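Local coordinates for putative acetyl-CoA acetyltransferase (Thermus thermophilus, PDB 1ULQ), which probably catalyses acyl transfer to acetyl-CoA in lipid metabolism, as a thiolase-family acetyl-CoA C-acyltransferase that forms a four-chain assembly, at residues C[4-9]-C[262-267]; C[27-32]-C[114-119]; C[125-130]-C[139-144]; C[184-189]-C[227-232]; C[277-282]-C[395-400]. All blocks are in the same frame, centred on the assembly; numbering follows the deposited sequence.

Interaction 1: residues C[4-9]-C[262-267]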
# COMPACT_ATOMS: atom_id res chain seq x y z
N ALA C 4 36.27 -17.77 -25.41
CA ALA C 4 35.18 -16.78 -25.27
C ALA C 4 35.61 -15.33 -25.61
O ALA C 4 36.33 -14.70 -24.85
CB ALA C 4 34.63 -16.82 -23.86
N TRP C 5 35.12 -14.82 -26.74
CA TRP C 5 35.49 -13.47 -27.22
C TRP C 5 34.45 -12.37 -27.14
O TRP C 5 33.32 -12.54 -27.60
CB TRP C 5 35.94 -13.52 -28.68
CG TRP C 5 37.26 -14.19 -28.94
CD1 TRP C 5 38.08 -14.80 -28.03
CD2 TRP C 5 37.91 -14.31 -30.20
NE1 TRP C 5 39.19 -15.29 -28.65
CE2 TRP C 5 39.11 -15.01 -29.99
CE3 TRP C 5 37.58 -13.90 -31.50
CZ2 TRP C 5 40.00 -15.30 -31.02
CZ3 TRP C 5 38.45 -14.19 -32.52
CH2 TRP C 5 39.65 -14.88 -32.28
N ILE C 6 34.86 -11.23 -26.62
CA ILE C 6 33.99 -10.07 -26.51
C ILE C 6 34.08 -9.33 -27.83
O ILE C 6 35.11 -8.73 -28.12
CB ILE C 6 34.45 -9.13 -25.39
CG1 ILE C 6 34.33 -9.84 -24.03
CG2 ILE C 6 33.63 -7.86 -25.40
CD1 ILE C 6 34.66 -8.96 -22.84
N VAL C 7 33.02 -9.38 -28.61
CA VAL C 7 33.02 -8.75 -29.93
C VAL C 7 32.23 -7.45 -30.06
O VAL C 7 32.26 -6.78 -31.10
CB VAL C 7 32.47 -9.74 -30.96
CG1 VAL C 7 32.85 -9.30 -32.35
CG2 VAL C 7 33.01 -11.13 -30.67
N GLU C 8 31.53 -7.07 -28.99
CA GLU C 8 30.74 -5.85 -29.02
C GLU C 8 30.35 -5.48 -27.59
O GLU C 8 30.06 -6.36 -26.79
CB GLU C 8 29.48 -6.08 -29.87
CG GLU C 8 28.92 -4.85 -30.54
CD GLU C 8 29.92 -4.22 -31.48
OE1 GLU C 8 30.48 -4.96 -32.33
OE2 GLU C 8 30.15 -3.00 -31.36
N ALA C 9 30.35 -4.18 -27.29
CA ALA C 9 29.97 -3.66 -25.97
C ALA C 9 29.22 -2.35 -26.13
O ALA C 9 29.72 -1.44 -26.79
CB ALA C 9 31.19 -3.44 -25.12
N VAL C 262 26.91 -6.74 -23.41
CA VAL C 262 28.10 -7.08 -24.17
C VAL C 262 27.86 -8.41 -24.89
O VAL C 262 27.28 -9.34 -24.32
CB VAL C 262 29.38 -7.12 -23.25
CG1 VAL C 262 29.06 -7.71 -21.92
CG2 VAL C 262 30.49 -7.91 -23.92
N LEU C 263 28.30 -8.49 -26.14
CA LEU C 263 28.12 -9.69 -26.96
C LEU C 263 29.38 -10.56 -26.99
O LEU C 263 30.45 -10.12 -27.43
CB LEU C 263 27.75 -9.29 -28.39
CG LEU C 263 27.62 -10.41 -29.41
CD1 LEU C 263 26.37 -11.25 -29.11
CD2 LEU C 263 27.53 -9.81 -30.80
N LEU C 264 29.25 -11.80 -26.52
CA LEU C 264 30.37 -12.73 -26.52
C LEU C 264 30.10 -13.88 -27.47
O LEU C 264 28.98 -14.40 -27.57
CB LEU C 264 30.62 -13.27 -25.12
CG LEU C 264 31.28 -12.33 -24.12
CD1 LEU C 264 30.30 -11.28 -23.68
CD2 LEU C 264 31.76 -13.10 -22.91
N VAL C 265 31.14 -14.29 -28.19
CA VAL C 265 31.01 -15.37 -29.16
C VAL C 265 32.20 -16.30 -29.05
O VAL C 265 33.24 -15.91 -28.51
CB VAL C 265 30.96 -14.82 -30.59
CG1 VAL C 265 29.85 -13.78 -30.72
CG2 VAL C 265 32.31 -14.22 -30.95
N SER C 266 32.07 -17.52 -29.53
CA SER C 266 33.18 -18.46 -29.49
C SER C 266 34.21 -17.99 -30.52
O SER C 266 33.85 -17.35 -31.52
CB SER C 266 32.71 -19.88 -29.85
OG SER C 266 32.33 -20.00 -31.21
N ASP C 267 35.48 -18.28 -30.27
CA ASP C 267 36.52 -17.84 -31.18
C ASP C 267 36.32 -18.44 -32.57
O ASP C 267 36.48 -17.75 -33.57
CB ASP C 267 37.91 -18.18 -30.64
CG ASP C 267 38.19 -19.65 -30.65
OD1 ASP C 267 37.26 -20.44 -30.39
OD2 ASP C 267 39.35 -20.02 -30.91

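Interaction 2: residues C[27-32]-C[114-119]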
# COMPACT_ATOMS: atom_id res chain seq x y z
N ASP C 27 12.51 -3.05 -18.32
CA ASP C 27 12.44 -4.04 -19.39
C ASP C 27 12.65 -3.36 -20.74
O ASP C 27 13.40 -3.86 -21.57
CB ASP C 27 11.10 -4.80 -19.33
CG ASP C 27 9.93 -3.92 -19.68
OD1 ASP C 27 10.03 -2.70 -19.51
OD2 ASP C 27 8.89 -4.46 -20.11
N ASP C 28 12.02 -2.21 -20.96
CA ASP C 28 12.18 -1.49 -22.22
C ASP C 28 13.61 -0.98 -22.38
O ASP C 28 14.21 -1.10 -23.44
CB ASP C 28 11.19 -0.31 -22.33
CG ASP C 28 9.76 -0.76 -22.61
OD1 ASP C 28 9.58 -1.84 -23.23
OD2 ASP C 28 8.82 -0.03 -22.23
N LEU C 29 14.14 -0.41 -21.30
CA LEU C 29 15.50 0.12 -21.31
C LEU C 29 16.48 -0.98 -21.71
O LEU C 29 17.27 -0.78 -22.61
CB LEU C 29 15.89 0.67 -19.93
CG LEU C 29 17.20 1.46 -19.85
CD1 LEU C 29 17.09 2.78 -20.58
CD2 LEU C 29 17.52 1.71 -18.40
N LEU C 30 16.41 -2.13 -21.05
CA LEU C 30 17.32 -3.24 -21.38
C LEU C 30 17.15 -3.66 -22.84
O LEU C 30 18.11 -4.03 -23.51
CB LEU C 30 17.05 -4.46 -20.48
CG LEU C 30 18.04 -5.61 -20.70
CD1 LEU C 30 19.36 -5.25 -20.08
CD2 LEU C 30 17.51 -6.90 -20.10
N ALA C 31 15.92 -3.59 -23.33
CA ALA C 31 15.65 -3.96 -24.71
C ALA C 31 16.46 -3.04 -25.62
O ALA C 31 17.04 -3.49 -26.61
CB ALA C 31 14.16 -3.83 -25.01
N HIS C 32 16.53 -1.76 -25.28
CA HIS C 32 17.30 -0.83 -26.11
C HIS C 32 18.75 -1.22 -26.20
O HIS C 32 19.35 -1.13 -27.27
CB HIS C 32 17.17 0.59 -25.58
CG HIS C 32 15.99 1.31 -26.14
ND1 HIS C 32 15.96 1.76 -27.45
CD2 HIS C 32 14.77 1.58 -25.62
CE1 HIS C 32 14.76 2.28 -27.70
NE2 HIS C 32 14.03 2.18 -26.60
N SER C 114 24.50 -9.09 -19.97
CA SER C 114 24.03 -7.73 -19.77
C SER C 114 23.46 -7.45 -18.39
O SER C 114 23.43 -8.32 -17.52
CB SER C 114 22.96 -7.42 -20.81
OG SER C 114 21.98 -8.44 -20.79
N GLY C 115 23.00 -6.21 -18.20
CA GLY C 115 22.43 -5.80 -16.94
C GLY C 115 21.59 -4.56 -17.08
O GLY C 115 21.80 -3.76 -17.99
N VAL C 116 20.62 -4.41 -16.19
CA VAL C 116 19.73 -3.25 -16.18
C VAL C 116 19.28 -2.95 -14.75
O VAL C 116 19.29 -3.83 -13.89
CB VAL C 116 18.46 -3.49 -17.06
CG1 VAL C 116 17.65 -4.66 -16.52
CG2 VAL C 116 17.59 -2.22 -17.09
N GLU C 117 18.92 -1.70 -14.49
CA GLU C 117 18.46 -1.31 -13.18
C GLU C 117 17.78 0.04 -13.28
O GLU C 117 18.41 1.01 -13.68
CB GLU C 117 19.61 -1.22 -12.18
CG GLU C 117 19.17 -1.19 -10.71
CD GLU C 117 18.62 -2.53 -10.25
OE1 GLU C 117 19.37 -3.52 -10.30
OE2 GLU C 117 17.43 -2.61 -9.85
N SER C 118 16.50 0.08 -12.95
CA SER C 118 15.75 1.33 -12.97
C SER C 118 15.43 1.67 -11.51
O SER C 118 14.36 1.35 -11.01
CB SER C 118 14.45 1.19 -13.76
OG SER C 118 13.56 2.26 -13.47
N MET C 119 16.37 2.32 -10.84
CA MET C 119 16.19 2.66 -9.44
C MET C 119 15.07 3.68 -9.23
O MET C 119 14.52 3.79 -8.14
CB MET C 119 17.51 3.17 -8.87
CG MET C 119 18.62 2.15 -8.99
SD MET C 119 20.13 2.59 -8.16
CE MET C 119 19.84 1.93 -6.54

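Interaction 3: residues C[125-130]-C[139-144]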
# COMPACT_ATOMS: atom_id res chain seq x y z
N ALA C 125 7.12 -2.88 -1.74
CA ALA C 125 6.76 -4.24 -1.43
C ALA C 125 5.96 -4.26 -0.13
O ALA C 125 6.37 -3.66 0.86
CB ALA C 125 7.99 -5.10 -1.30
N VAL C 126 4.82 -4.95 -0.13
CA VAL C 126 3.96 -5.04 1.04
C VAL C 126 3.79 -6.49 1.43
O VAL C 126 3.46 -7.32 0.59
CB VAL C 126 2.58 -4.46 0.73
CG1 VAL C 126 1.63 -4.75 1.86
CG2 VAL C 126 2.70 -2.97 0.50
N PRO C 127 3.98 -6.81 2.72
CA PRO C 127 3.87 -8.18 3.25
C PRO C 127 2.48 -8.76 3.08
O PRO C 127 1.52 -8.03 2.86
CB PRO C 127 4.21 -8.00 4.73
CG PRO C 127 4.93 -6.70 4.79
CD PRO C 127 4.18 -5.86 3.82
N LYS C 128 2.36 -10.08 3.16
CA LYS C 128 1.05 -10.68 3.05
C LYS C 128 0.53 -10.98 4.44
O LYS C 128 1.31 -11.30 5.34
CB LYS C 128 1.11 -11.95 2.22
CG LYS C 128 0.45 -11.76 0.90
CD LYS C 128 0.67 -12.97 0.07
CE LYS C 128 -0.19 -12.94 -1.15
NZ LYS C 128 0.00 -14.25 -1.81
N PRO C 129 -0.79 -10.85 4.64
CA PRO C 129 -1.40 -11.12 5.94
C PRO C 129 -1.24 -12.60 6.24
O PRO C 129 -1.20 -13.42 5.32
CB PRO C 129 -2.86 -10.77 5.72
CG PRO C 129 -2.80 -9.76 4.64
CD PRO C 129 -1.78 -10.32 3.71
N GLU C 130 -1.15 -12.94 7.52
CA GLU C 130 -0.99 -14.34 7.90
C GLU C 130 -2.23 -14.78 8.65
O GLU C 130 -2.47 -15.97 8.84
CB GLU C 130 0.24 -14.52 8.79
CG GLU C 130 1.57 -14.30 8.10
CD GLU C 130 2.76 -14.45 9.06
OE1 GLU C 130 2.90 -15.51 9.72
OE2 GLU C 130 3.55 -13.48 9.15
N VAL C 139 4.06 -1.99 6.78
CA VAL C 139 5.06 -1.15 6.15
C VAL C 139 5.18 -1.42 4.67
O VAL C 139 5.15 -2.57 4.24
CB VAL C 139 6.43 -1.36 6.75
CG1 VAL C 139 7.47 -0.63 5.92
CG2 VAL C 139 6.44 -0.84 8.17
N MET C 140 5.30 -0.36 3.88
CA MET C 140 5.48 -0.51 2.44
C MET C 140 6.96 -0.25 2.19
O MET C 140 7.38 0.90 2.20
CB MET C 140 4.65 0.50 1.67
CG MET C 140 3.16 0.16 1.63
SD MET C 140 2.23 1.03 0.33
CE MET C 140 3.53 1.77 -0.60
N TYR C 141 7.74 -1.31 1.98
CA TYR C 141 9.18 -1.19 1.74
C TYR C 141 9.49 -0.63 0.38
O TYR C 141 8.93 -1.08 -0.62
CB TYR C 141 9.89 -2.55 1.89
CG TYR C 141 9.78 -3.17 3.26
CD1 TYR C 141 8.76 -4.07 3.55
CD2 TYR C 141 10.67 -2.84 4.28
CE1 TYR C 141 8.63 -4.62 4.82
CE2 TYR C 141 10.55 -3.39 5.56
CZ TYR C 141 9.52 -4.28 5.81
OH TYR C 141 9.38 -4.85 7.06
N ASP C 142 10.38 0.36 0.34
CA ASP C 142 10.80 0.97 -0.92
C ASP C 142 11.99 0.18 -1.47
O ASP C 142 13.10 0.26 -0.93
CB ASP C 142 11.19 2.43 -0.68
CG ASP C 142 11.72 3.10 -1.92
OD1 ASP C 142 11.23 2.77 -3.03
OD2 ASP C 142 12.61 3.96 -1.79
N THR C 143 11.74 -0.59 -2.54
CA THR C 143 12.77 -1.44 -3.13
C THR C 143 13.91 -0.69 -3.80
O THR C 143 14.83 -1.30 -4.34
CB THR C 143 12.18 -2.45 -4.16
OG1 THR C 143 11.78 -1.75 -5.35
CG2 THR C 143 10.98 -3.14 -3.59
N THR C 144 13.83 0.64 -3.79
CA THR C 144 14.88 1.45 -4.37
C THR C 144 16.02 1.43 -3.37
O THR C 144 17.18 1.51 -3.75
CB THR C 144 14.48 2.93 -4.53
OG1 THR C 144 13.28 3.05 -5.31
CG2 THR C 144 15.59 3.69 -5.22

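Interaction 4: residues C[184-189]-C[227-232]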
# COMPACT_ATOMS: atom_id res chain seq x y z
N PHE C 184 39.39 12.13 -4.04
CA PHE C 184 39.17 11.01 -4.94
C PHE C 184 37.93 11.23 -5.77
O PHE C 184 37.92 10.94 -6.96
CB PHE C 184 39.02 9.70 -4.16
CG PHE C 184 38.63 8.54 -5.02
CD1 PHE C 184 37.31 8.36 -5.41
CD2 PHE C 184 39.59 7.62 -5.44
CE1 PHE C 184 36.94 7.29 -6.22
CE2 PHE C 184 39.23 6.54 -6.25
CZ PHE C 184 37.90 6.38 -6.64
N ALA C 185 36.88 11.76 -5.14
CA ALA C 185 35.62 12.03 -5.82
C ALA C 185 35.77 13.13 -6.87
O ALA C 185 35.24 13.02 -7.97
CB ALA C 185 34.55 12.43 -4.80
N LEU C 186 36.50 14.19 -6.54
CA LEU C 186 36.70 15.28 -7.48
C LEU C 186 37.34 14.76 -8.76
O LEU C 186 37.01 15.23 -9.85
CB LEU C 186 37.59 16.37 -6.87
CG LEU C 186 37.93 17.58 -7.76
CD1 LEU C 186 36.66 18.30 -8.18
CD2 LEU C 186 38.85 18.51 -7.00
N LEU C 187 38.25 13.78 -8.62
CA LEU C 187 38.92 13.21 -9.78
C LEU C 187 37.97 12.43 -10.65
O LEU C 187 38.06 12.50 -11.88
CB LEU C 187 40.05 12.27 -9.38
CG LEU C 187 41.37 12.83 -8.88
CD1 LEU C 187 42.41 11.74 -9.10
CD2 LEU C 187 41.74 14.10 -9.63
N SER C 188 37.07 11.68 -10.02
CA SER C 188 36.11 10.88 -10.77
C SER C 188 35.33 11.78 -11.72
O SER C 188 35.13 11.44 -12.88
CB SER C 188 35.15 10.17 -9.82
OG SER C 188 34.16 9.45 -10.55
N HIS C 189 34.92 12.93 -11.21
CA HIS C 189 34.17 13.89 -12.00
C HIS C 189 34.99 14.48 -13.12
O HIS C 189 34.54 14.58 -14.25
CB HIS C 189 33.64 15.00 -11.09
CG HIS C 189 32.37 14.65 -10.37
ND1 HIS C 189 31.13 14.83 -10.94
CD2 HIS C 189 32.17 14.10 -9.16
CE1 HIS C 189 30.21 14.40 -10.09
NE2 HIS C 189 30.81 13.96 -9.00
N ARG C 227 30.73 19.55 -14.26
CA ARG C 227 31.95 20.30 -14.51
C ARG C 227 32.27 21.22 -13.33
O ARG C 227 33.43 21.47 -13.02
CB ARG C 227 31.80 21.13 -15.80
CG ARG C 227 33.00 22.03 -16.13
CD ARG C 227 32.88 22.76 -17.47
NE ARG C 227 33.31 21.95 -18.61
CZ ARG C 227 32.53 21.07 -19.24
NH1 ARG C 227 31.28 20.88 -18.84
NH2 ARG C 227 33.00 20.38 -20.28
N ASP C 228 31.23 21.70 -12.66
CA ASP C 228 31.38 22.61 -11.54
C ASP C 228 31.77 21.97 -10.22
O ASP C 228 31.80 22.65 -9.20
CB ASP C 228 30.10 23.41 -11.32
CG ASP C 228 28.94 22.54 -10.85
OD1 ASP C 228 28.61 21.55 -11.54
OD2 ASP C 228 28.36 22.85 -9.79
N THR C 229 32.04 20.67 -10.22
CA THR C 229 32.41 19.99 -8.98
C THR C 229 33.70 20.61 -8.45
O THR C 229 34.70 20.68 -9.16
CB THR C 229 32.67 18.49 -9.20
OG1 THR C 229 31.47 17.85 -9.66
CG2 THR C 229 33.11 17.85 -7.91
N SER C 230 33.66 21.06 -7.20
CA SER C 230 34.82 21.70 -6.59
C SER C 230 35.19 21.03 -5.28
O SER C 230 34.34 20.46 -4.60
CB SER C 230 34.52 23.15 -6.28
OG SER C 230 33.72 23.21 -5.11
N LEU C 231 36.46 21.15 -4.92
CA LEU C 231 36.95 20.56 -3.69
C LEU C 231 36.34 21.31 -2.50
O LEU C 231 36.23 20.76 -1.40
CB LEU C 231 38.48 20.65 -3.67
CG LEU C 231 39.20 19.76 -2.67
CD1 LEU C 231 38.70 18.33 -2.80
CD2 LEU C 231 40.68 19.81 -2.93
N GLU C 232 35.93 22.55 -2.73
CA GLU C 232 35.31 23.38 -1.69
C GLU C 232 33.90 22.89 -1.39
O GLU C 232 33.54 22.64 -0.24
CB GLU C 232 35.23 24.85 -2.15
CG GLU C 232 34.51 25.83 -1.17
CD GLU C 232 34.26 27.24 -1.75
OE1 GLU C 232 35.08 27.76 -2.54
OE2 GLU C 232 33.23 27.85 -1.37

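Interaction 5: residues C[277-282]-C[395-400]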
# COMPACT_ATOMS: atom_id res chain seq x y z
N PRO C 277 37.56 -9.15 -32.70
CA PRO C 277 37.59 -9.23 -31.24
C PRO C 277 37.95 -7.90 -30.58
O PRO C 277 38.79 -7.15 -31.07
CB PRO C 277 38.67 -10.27 -30.96
CG PRO C 277 38.80 -11.02 -32.26
CD PRO C 277 38.65 -9.95 -33.28
N LEU C 278 37.30 -7.62 -29.46
CA LEU C 278 37.56 -6.39 -28.74
C LEU C 278 38.46 -6.81 -27.60
O LEU C 278 39.38 -6.10 -27.20
CB LEU C 278 36.24 -5.82 -28.22
CG LEU C 278 36.15 -4.34 -27.87
CD1 LEU C 278 36.85 -3.49 -28.89
CD2 LEU C 278 34.69 -3.94 -27.80
N ALA C 279 38.20 -8.02 -27.11
CA ALA C 279 38.97 -8.60 -26.03
C ALA C 279 38.55 -10.05 -25.85
O ALA C 279 37.57 -10.51 -26.44
CB ALA C 279 38.73 -7.83 -24.75
N ARG C 280 39.31 -10.75 -25.01
CA ARG C 280 39.09 -12.16 -24.70
C ARG C 280 38.93 -12.30 -23.18
O ARG C 280 39.66 -11.68 -22.40
CB ARG C 280 40.31 -12.95 -25.21
CG ARG C 280 40.49 -14.33 -24.62
CD ARG C 280 41.96 -14.68 -24.34
NE ARG C 280 42.81 -14.65 -25.54
CZ ARG C 280 44.05 -15.12 -25.60
NH1 ARG C 280 44.62 -15.68 -24.53
NH2 ARG C 280 44.75 -15.03 -26.73
N VAL C 281 37.97 -13.11 -22.74
CA VAL C 281 37.78 -13.32 -21.31
C VAL C 281 38.84 -14.33 -20.82
O VAL C 281 38.83 -15.50 -21.20
CB VAL C 281 36.37 -13.86 -21.00
CG1 VAL C 281 36.21 -14.14 -19.53
CG2 VAL C 281 35.35 -12.84 -21.45
N ARG C 282 39.76 -13.85 -19.99
CA ARG C 282 40.82 -14.70 -19.47
C ARG C 282 40.44 -15.49 -18.22
O ARG C 282 40.53 -16.71 -18.23
CB ARG C 282 42.07 -13.87 -19.19
CG ARG C 282 43.11 -13.93 -20.29
CD ARG C 282 44.31 -14.75 -19.85
NE ARG C 282 45.50 -14.45 -20.65
CZ ARG C 282 46.73 -14.88 -20.36
NH1 ARG C 282 46.94 -15.64 -19.29
NH2 ARG C 282 47.73 -14.55 -21.16
N VAL C 395 36.86 -9.82 -13.11
CA VAL C 395 37.03 -10.47 -14.41
C VAL C 395 38.26 -9.95 -15.12
O VAL C 395 38.40 -8.74 -15.30
CB VAL C 395 35.82 -10.20 -15.30
CG1 VAL C 395 36.10 -10.67 -16.71
CG2 VAL C 395 34.62 -10.89 -14.72
N VAL C 396 39.16 -10.85 -15.52
CA VAL C 396 40.36 -10.42 -16.22
C VAL C 396 40.18 -10.61 -17.72
O VAL C 396 39.75 -11.66 -18.19
CB VAL C 396 41.61 -11.20 -15.77
CG1 VAL C 396 42.84 -10.58 -16.40
CG2 VAL C 396 41.73 -11.18 -14.27
N VAL C 397 40.52 -9.57 -18.47
CA VAL C 397 40.36 -9.59 -19.90
C VAL C 397 41.65 -9.23 -20.65
O VAL C 397 42.42 -8.37 -20.21
CB VAL C 397 39.23 -8.62 -20.27
CG1 VAL C 397 39.39 -8.12 -21.67
CG2 VAL C 397 37.92 -9.32 -20.10
N GLU C 398 41.88 -9.90 -21.78
CA GLU C 398 43.06 -9.68 -22.61
C GLU C 398 42.61 -9.04 -23.92
O GLU C 398 41.74 -9.58 -24.60
CB GLU C 398 43.79 -11.00 -22.88
CG GLU C 398 45.14 -10.87 -23.61
CD GLU C 398 45.94 -12.18 -23.66
OE1 GLU C 398 45.37 -13.26 -23.39
OE2 GLU C 398 47.16 -12.12 -23.99
N GLY C 399 43.20 -7.90 -24.25
CA GLY C 399 42.83 -7.21 -25.48
C GLY C 399 43.29 -7.93 -26.73
O GLY C 399 44.20 -8.76 -26.67
N MET C 400 42.66 -7.61 -27.86
CA MET C 400 42.99 -8.23 -29.15
C MET C 400 42.73 -7.29 -30.35
O MET C 400 42.21 -6.18 -30.13
CB MET C 400 42.21 -9.53 -29.34
CG MET C 400 42.28 -10.46 -28.13
SD MET C 400 42.10 -12.24 -28.45
CE MET C 400 40.39 -12.35 -28.96

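Interaction 1: residues C[4-9]-C[262-267]
W5 and V265 form a hydrogen-bonded antiparallel pair: W5 N donates to V265 O at 2.8 Å, and V265 N returns a bond to W5 O at 2.9 Å. Further along, V7 N reaches L263 O (2.9 Å), while L263 N is bonded to E8 O (2.8 Å). V7 and E8 therefore both face L263, a classic beta bulge in strand 4-16.

Apolar contacts fill the face that carries I6. Its CG2 meets V262 CG2 at 3.5 Å, and its CG1 lies alongside L264 CG at 3.9 Å, the two side chains pointing the same way. Branched aliphatic residues suit this face because helix 91-104 packs on V262 and L264.

The aromatic contact lies beyond the strand end. With CG anti to the carbonyl carbon (chi1 -70°), the indole of W5 reaches D267, whose CB stands over the six-membered ring, 3.7 Å from its centroid, in a CH-pi contact. The neighbouring S266 is the N-cap of helix 267-273, its OG bonded to Y269 N.

Taken together, this is an antiparallel strand pair in the interior of the mixed sheet of the thiolase fold, with strand 256-266 leading directly into the capped helix 267-273.

Interaction 2: residues C[27-32]-C[114-119]
L30 and V116 join helix 26-41 to strand 110-118, a helix-on-sheet packing in the layered alpha/beta architecture of the thiolase N-terminal domain. The axes of the two short segments approach to 8.1 Å and run at 145° to each other, so helix and strand point in roughly opposite directions.

L30 carries most of the contact. Its CG is anti to the backbone N (chi1 -175°), which carries the branched end toward the strand, where CD1 lies 3.6 Å from V116 CB. The same methyl rests 3.5 Å from G115 O. Closer to the helix, L30 CB sits 3.8 Å from V116 CB, and the two side chains cross at about a right angle. The preceding residue, L29, adds a looser touch, its CD2 being 4.1 Å from V116 CG2. Beta-branched valine suits a strand and gives the leucines a broad, rigid surface; an alanine here would keep CB under L30 but would probably open a gap where the two methyls stood, leaving L29 CD2 without its partner. S114 turns its hydroxyl to Y52 O of the adjoining strand, which lets a polar residue sit beside the L30 methyl. G115 needs no room on this side, since a CB there would point away from the helix.

Beyond the packed face, D27 and D28 are hydrogen-bonded to N151 of the second subunit. Across the contact itself no hydrogen bond forms: the two elements are held by the burial of matched aliphatic surfaces, without strong directional preference.

Interaction 3: residues C[125-130]-C[139-144]
A125 opens the contact as the hydrogen-bonded partner of Y141 in an antiparallel pair. A125 N donates to Y141 O at 2.8 Å, lying in the carbonyl plane, and Y141 N donates back to A125 O at 2.9 Å. The small methyl of A125 leaves room for T143, whose CG2 approaches A125 CB to 4.2 Å. The carbonyl oxygen of A125 lies near the plane of the Y141 ring, at its edge, 3.6 Å from CD1.

V126 follows and turns to the other face. With CG1 anti to the backbone N (chi1 171°), CG2 is left beside that N and lies against the M140 side chain, 3.4 Å from CG, crossing it at a slant; a flexible thioether chain suits such a site because it can follow the shape of its neighbours.

P127 comes next and, having no N-H, cannot donate to the facing strand. Its CD rests 3.5 Å from V139 O, while CG stands at the edge of the phenol, 4.2 Å from Y141 CE1. V139 CG1 lies over the centre of one face of that ring, so proline and valine meet it from edge and face.

K128 and E130 turn to the second subunit, K128 NZ bonding to its T144 OG1 and E130 forming a salt bridge with its R121. Strands 124-126 and 138-142 form a beta hairpin leading off strand 110-118, and its ladder runs on into neighbouring chains: V126 pairs with a strand of the second subunit and M140 with one of the third, consistent with the tetramerisation loop of tetrameric thiolases.

Interaction 4: residues C[184-189]-C[227-232]
L186 and L231 bring their CA atoms to 6.5 Å where helix 178-197 passes the loop that leads into helix 231-236. The loop is fairly extended at T229 and S230 before the chain winds into the helix, with S230 as N-cap, its OG bonded to K233 N.

L186 reaches across with both methyls. CG is anti to the backbone N (chi1 178°), and the branch straddles the loop: CD1 lies 3.6 Å from T229 CG2, CD2 4.0 Å from L231 CB. A leucine suits this place because its forked end can touch two residues at once.

H189 offers a ring face to T229, whose OG1 stands over the imidazole, offset toward the rim, 3.4 Å from H189 CG. Both polar groups have their partner in R226, just before the loop segment: T229 OG1 bonds to R226 O and H189 ND1 to R226 N. An alanine in place of H189 would probably leave R226 N without its side-chain mate and T229 OG1 without the ring beneath it.

The contact docks a capped helix start against the flank of a longer helix, at the surface of the region inserted between strands 110-118 and 256-266, consistent with the loop domain of thiolases.

Interaction 5: residues C[277-282]-C[395-400]
R280 and E398 pair tightly at the centre of this antiparallel ladder, R280 N donating to E398 O at 2.7 Å and E398 N answering to R280 O at 2.9 Å. Two residues on, R282 N bonds to V396 O at 2.8 Å. V281 and V397 form the non-hydrogen-bonded pair between them, on the buried face; there beta-branched valines suit both the strand and the helices 91-104 and 358-375 that pack on this side.

The other face carries charge. The E398 chain runs out extended, CG anti to the backbone N (chi1 -173°), and sets OE1 between two arginines. R282 NE donates to E398 OE1 at 3.0 Å; the oxygen lies near the guanidinium plane, but the donor comes from well above the carboxylate plane. R280 NH1 is 2.8 Å from the same OE1, yet here the oxygen sits over the guanidinium face, so that salt bridge is one of charge alone. OE2 has a weak bond to Q379.

Toward the chain end the contact turns to solvent, and M400, exposed, leans back across the first strand. Its SD lies at the edge of the R280 guanidinium, 3.8 Å from NE, and its CE touches P277 CB at 3.4 Å; W5 packs on both P277 and M400.

One carboxylate oxygen thus serves two cations. The pair of positive charges is likely to favour the ionised form of E398, while the directed bond from R282 probably does more to orient the carboxylate than the undirected attraction of R280.

How the interactions relate
Interactions 1, 2 and 5 share one mixed sheet. Interactions 1 and 5 adjoin, centres about 9 Å apart, through strands 4-16 and 279-288: I6 O and L278 N lie 2.8 Å apart, a probable hydrogen bond linking the N-terminal and C-terminal thiolase domains. Interaction 2 reaches strand 110-118, next to strand 256-266 of interaction 1. Interaction 3 follows interaction 2 in the chain, with M119 O and T144 OG1 at 3.2 Å, and projects toward the other subunits. Interaction 4 stands apart, its centre about 28 Å from that of interaction 2. Nearest the predicted active site are interactions 2 and 4: G115 lies about 11 Å, and the H189 side chain about 12 Å, from the H356 side chain.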